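Local coordinates for citrate synthase (Metallosphaera sedula, PDB 6ABW), which probably catalyses the condensation of oxaloacetate with acetyl-CoA and water to give citrate and CoA, a step of the tricarboxylic acid cycle, at residues A[40-45]-A[57-62]; A[62-67]-A[131-136]. One frame throughout, in Å; residues are numbered along the deposited sequence.

Interaction 1 (A[40-45]-A[57-62]); sequences LRYGGY and EEVVHL
Leu62, on helix 56-65, reaches both tyrosines of a beta-hairpin with the two methyls of its isobutyl group. CD1 comes up to the edge of the Tyr45 ring, close to the ring plane, 3.8 Å from Tyr45 CE2. CD2 settles against the start of the turn, 3.6 Å from Tyr42 O and 4.0 Å from Tyr42 CB, and it also lies 3.9 Å from Tyr45 CD2. Leu62 holds CG anti to its backbone N (chi1 173°), which places both methyls where they meet the hairpin. One helical turn earlier, Val59 CG1 meets Tyr42 CD2 at 4.1 Å, approaching the ring obliquely.

The tyrosines stand at the two ends of a type I' turn, Tyr42-Gly43-Gly44-Tyr45, closed by reciprocal backbone bonds: Tyr42 N to Tyr45 O at 2.9 Å and Tyr45 N to Tyr42 O at 3.0 Å. Both glycines have positive phi, as this turn requires. Leu50 of helix 47-53 touches both tyrosine side chains, and the Tyr42 hydroxyl is hydrogen-bonded to Ile190 O and Asp194 N. Arg381 of the second subunit hydrogen-bonds Gly43 O and packs on Leu62.

The side-chain contacts between the two segments are apolar and buried, with one methyl also resting against a backbone carbonyl oxygen, so the hold comes from van der Waals packing and the exclusion of water, while the polar end of Tyr42 is satisfied elsewhere.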
# COMPACT_ATOMS: atom_id res chain seq x y z
N LEU A 40 4.52 -12.62 -26.16
CA LEU A 40 4.04 -11.57 -25.29
C LEU A 40 3.45 -10.48 -26.21
O LEU A 40 4.13 -9.98 -27.12
CB LEU A 40 5.21 -10.99 -24.46
CG LEU A 40 4.77 -9.82 -23.64
CD1 LEU A 40 3.69 -10.08 -22.65
CD2 LEU A 40 6.01 -9.21 -22.97
N ARG A 41 2.19 -10.15 -25.98
CA ARG A 41 1.50 -9.07 -26.70
C ARG A 41 0.86 -8.11 -25.74
O ARG A 41 0.35 -8.52 -24.74
CB ARG A 41 0.39 -9.57 -27.62
CG ARG A 41 0.93 -10.52 -28.67
CD ARG A 41 -0.18 -11.01 -29.53
NE ARG A 41 0.33 -12.11 -30.32
CZ ARG A 41 -0.34 -13.22 -30.58
NH1 ARG A 41 0.28 -14.14 -31.33
NH2 ARG A 41 -1.60 -13.40 -30.18
N TYR A 42 0.89 -6.83 -26.08
CA TYR A 42 0.11 -5.80 -25.41
C TYR A 42 -1.02 -5.41 -26.41
O TYR A 42 -0.72 -4.90 -27.48
CB TYR A 42 0.91 -4.56 -25.11
CG TYR A 42 2.05 -4.68 -24.07
CD1 TYR A 42 2.09 -5.70 -23.12
CD2 TYR A 42 3.10 -3.82 -24.14
CE1 TYR A 42 3.15 -5.81 -22.20
CE2 TYR A 42 4.18 -3.89 -23.24
CZ TYR A 42 4.21 -4.89 -22.27
OH TYR A 42 5.26 -4.92 -21.36
N GLY A 43 -2.28 -5.63 -26.00
CA GLY A 43 -3.41 -5.18 -26.79
C GLY A 43 -3.39 -5.77 -28.23
O GLY A 43 -3.77 -5.10 -29.19
N GLY A 44 -2.84 -6.96 -28.35
CA GLY A 44 -2.72 -7.71 -29.62
C GLY A 44 -1.45 -7.49 -30.41
O GLY A 44 -1.19 -8.21 -31.41
N TYR A 45 -0.62 -6.53 -29.98
CA TYR A 45 0.57 -6.21 -30.66
C TYR A 45 1.78 -6.92 -30.01
O TYR A 45 1.98 -6.83 -28.78
CB TYR A 45 0.82 -4.70 -30.64
CG TYR A 45 -0.22 -3.90 -31.36
CD1 TYR A 45 -0.28 -3.95 -32.77
CD2 TYR A 45 -1.12 -3.09 -30.69
CE1 TYR A 45 -1.17 -3.19 -33.46
CE2 TYR A 45 -2.02 -2.29 -31.39
CZ TYR A 45 -2.05 -2.39 -32.79
OH TYR A 45 -2.93 -1.62 -33.52
N GLU A 57 5.52 6.45 -25.16
CA GLU A 57 4.28 7.28 -25.19
C GLU A 57 3.15 6.61 -25.94
O GLU A 57 2.01 6.58 -25.52
CB GLU A 57 4.54 8.64 -25.83
CG GLU A 57 5.50 9.51 -25.02
CD GLU A 57 6.98 9.49 -25.46
OE1 GLU A 57 7.51 8.40 -25.79
OE2 GLU A 57 7.66 10.54 -25.37
N GLU A 58 3.50 5.99 -27.07
CA GLU A 58 2.52 5.22 -27.81
C GLU A 58 1.99 4.02 -27.09
O GLU A 58 0.83 3.74 -27.16
CB GLU A 58 3.07 4.84 -29.22
CG GLU A 58 3.21 6.04 -30.16
CD GLU A 58 4.01 5.71 -31.45
OE1 GLU A 58 3.35 5.52 -32.52
OE2 GLU A 58 5.27 5.53 -31.39
N VAL A 59 2.84 3.33 -26.34
CA VAL A 59 2.41 2.22 -25.56
C VAL A 59 1.57 2.67 -24.32
O VAL A 59 0.64 1.99 -23.94
CB VAL A 59 3.63 1.31 -25.17
CG1 VAL A 59 3.23 0.27 -24.15
CG2 VAL A 59 4.22 0.62 -26.37
N VAL A 60 1.89 3.82 -23.74
CA VAL A 60 1.02 4.40 -22.71
C VAL A 60 -0.41 4.57 -23.26
O VAL A 60 -1.37 4.13 -22.68
CB VAL A 60 1.57 5.74 -22.28
CG1 VAL A 60 0.59 6.45 -21.37
CG2 VAL A 60 2.90 5.57 -21.51
N HIS A 61 -0.51 5.14 -24.46
CA HIS A 61 -1.83 5.31 -25.12
C HIS A 61 -2.51 3.99 -25.40
O HIS A 61 -3.68 3.83 -25.11
CB HIS A 61 -1.66 6.19 -26.38
CG HIS A 61 -2.95 6.67 -26.94
ND1 HIS A 61 -3.85 5.84 -27.55
CD2 HIS A 61 -3.56 7.88 -26.84
CE1 HIS A 61 -4.94 6.52 -27.87
NE2 HIS A 61 -4.79 7.76 -27.43
N LEU A 62 -1.77 2.98 -25.86
CA LEU A 62 -2.33 1.66 -26.08
C LEU A 62 -2.87 1.01 -24.85
O LEU A 62 -3.95 0.43 -24.88
CB LEU A 62 -1.23 0.78 -26.72
CG LEU A 62 -1.50 -0.69 -26.90
CD1 LEU A 62 -2.62 -0.84 -27.93
CD2 LEU A 62 -0.18 -1.38 -27.33

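Interaction 2 (A[62-67]-A[131-136]); sequences LMLYGD and NAVKLV
Helix-helix packing in the largely alpha-helical citrate synthase fold brings the C-terminal end of helix 56-65 against the early part of helix 128-151, and Leu64 is the residue that bridges them. Its CD1 touches Val133 CG2 at 3.7 Å and also lies 4.0 Å from Ala132 CB. The other methyl, CD2, reaches that same Ala132 CB at 4.0 Å, so the alanine methyl is met by both branches of the leucine. The nearest CA atoms of the two segments, Leu64 CA and Ala132 CA, are 8.1 Å apart, and the leucine side chain covers that distance to the shorter ones.

All three residues are buried, and other helices complete their surroundings: Val133 also packs on Leu77, Ala80 and Leu81 of helix 71-84, and Ala132 on Thr355 and Ile359 of helix 342-365. Just beyond Leu64 the helix ends, as Gly66 leaves helical geometry with a positive phi of 95° while its N still bonds Leu62 O at 2.8 Å. Val133 presents CG2, the branch anti to its carbonyl carbon, to Leu64 CD1.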
# COMPACT_ATOMS: atom_id res chain seq x y z
N LEU A 62 -1.77 2.98 -25.86
CA LEU A 62 -2.33 1.66 -26.08
C LEU A 62 -2.87 1.01 -24.85
O LEU A 62 -3.95 0.43 -24.88
CB LEU A 62 -1.23 0.78 -26.72
CG LEU A 62 -1.50 -0.69 -26.90
CD1 LEU A 62 -2.62 -0.84 -27.93
CD2 LEU A 62 -0.18 -1.38 -27.33
N MET A 63 -2.13 1.05 -23.75
CA MET A 63 -2.57 0.45 -22.52
C MET A 63 -3.74 1.16 -21.87
O MET A 63 -4.60 0.54 -21.31
CB MET A 63 -1.43 0.37 -21.54
CG MET A 63 -0.34 -0.55 -22.04
SD MET A 63 0.07 -1.65 -20.68
CE MET A 63 -0.37 -3.21 -21.47
N LEU A 64 -3.77 2.46 -21.97
CA LEU A 64 -4.84 3.25 -21.32
C LEU A 64 -6.09 3.37 -22.21
O LEU A 64 -7.16 3.48 -21.69
CB LEU A 64 -4.33 4.62 -20.95
CG LEU A 64 -3.31 4.61 -19.85
CD1 LEU A 64 -2.89 6.03 -19.62
CD2 LEU A 64 -3.82 4.01 -18.57
N TYR A 65 -5.93 3.43 -23.51
CA TYR A 65 -7.06 3.69 -24.42
C TYR A 65 -7.38 2.55 -25.36
O TYR A 65 -8.43 2.61 -26.00
CB TYR A 65 -6.82 4.92 -25.25
CG TYR A 65 -6.74 6.17 -24.46
CD1 TYR A 65 -5.54 6.59 -23.95
CD2 TYR A 65 -7.85 6.97 -24.20
CE1 TYR A 65 -5.44 7.72 -23.18
CE2 TYR A 65 -7.71 8.17 -23.45
CZ TYR A 65 -6.50 8.52 -22.92
OH TYR A 65 -6.17 9.68 -22.15
N GLY A 66 -6.51 1.54 -25.46
CA GLY A 66 -6.85 0.32 -26.21
C GLY A 66 -6.36 0.27 -27.65
O GLY A 66 -6.52 -0.77 -28.28
N ASP A 67 -5.74 1.35 -28.14
CA ASP A 67 -5.14 1.38 -29.46
C ASP A 67 -3.99 2.28 -29.48
O ASP A 67 -3.89 3.18 -28.66
CB ASP A 67 -6.13 1.97 -30.45
CG ASP A 67 -7.09 0.96 -30.96
OD1 ASP A 67 -6.67 0.06 -31.79
OD2 ASP A 67 -8.27 1.09 -30.58
N ASN A 131 -5.68 11.18 -15.50
CA ASN A 131 -5.00 11.08 -14.17
C ASN A 131 -3.84 10.09 -14.21
O ASN A 131 -2.82 10.35 -13.65
CB ASN A 131 -6.00 10.69 -13.07
CG ASN A 131 -7.07 11.81 -12.82
OD1 ASN A 131 -8.16 11.55 -12.27
ND2 ASN A 131 -6.75 13.00 -13.18
N ALA A 132 -4.01 8.97 -14.91
CA ALA A 132 -2.92 7.98 -15.05
C ALA A 132 -1.73 8.51 -15.85
O ALA A 132 -0.54 8.27 -15.52
CB ALA A 132 -3.47 6.74 -15.68
N VAL A 133 -2.02 9.26 -16.93
CA VAL A 133 -0.95 9.89 -17.74
C VAL A 133 -0.11 10.82 -16.92
O VAL A 133 1.11 10.80 -16.98
CB VAL A 133 -1.52 10.65 -18.96
CG1 VAL A 133 -0.44 11.52 -19.64
CG2 VAL A 133 -2.01 9.63 -19.99
N LYS A 134 -0.79 11.63 -16.10
CA LYS A 134 -0.06 12.57 -15.25
C LYS A 134 0.78 11.78 -14.19
O LYS A 134 1.88 12.18 -13.84
CB LYS A 134 -1.03 13.51 -14.53
CG LYS A 134 -1.60 14.63 -15.45
CD LYS A 134 -2.45 15.64 -14.70
CE LYS A 134 -3.88 15.14 -14.54
NZ LYS A 134 -4.61 16.10 -13.68
N LEU A 135 0.24 10.71 -13.68
CA LEU A 135 0.98 9.90 -12.69
C LEU A 135 2.26 9.31 -13.31
O LEU A 135 3.29 9.25 -12.67
CB LEU A 135 0.04 8.77 -12.16
CG LEU A 135 0.66 7.85 -11.06
CD1 LEU A 135 -0.44 7.25 -10.19
CD2 LEU A 135 1.48 6.71 -11.65
N VAL A 136 2.18 8.80 -14.54
CA VAL A 136 3.35 8.22 -15.23
C VAL A 136 4.45 9.27 -15.41
O VAL A 136 5.63 9.01 -15.13
CB VAL A 136 2.95 7.57 -16.57
CG1 VAL A 136 4.21 7.25 -17.35
CG2 VAL A 136 2.15 6.30 -16.25

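From the N terminus, the chain passes through strand 39-42 and the tight turn to strand 45-46, then helix 47-53, before interaction 1 folds helix 56-65 back onto the hairpin, closing a short, mostly helical loop. Interaction 2 starts from the end of the same helix and closes a much longer loop, through helices 71-84, 89-97 and 104-119, on helix 128-151. The two closures follow in series, neither nested nor crossed, with Leu62 common to both ranges. Helix 56-65 thus packs on the hairpin with Val59 and Leu62 and on helix 128-151 with Leu64. Met63 CE packs on Tyr42 CG at 3.8 Å, and both regions border the second subunit through its Arg381.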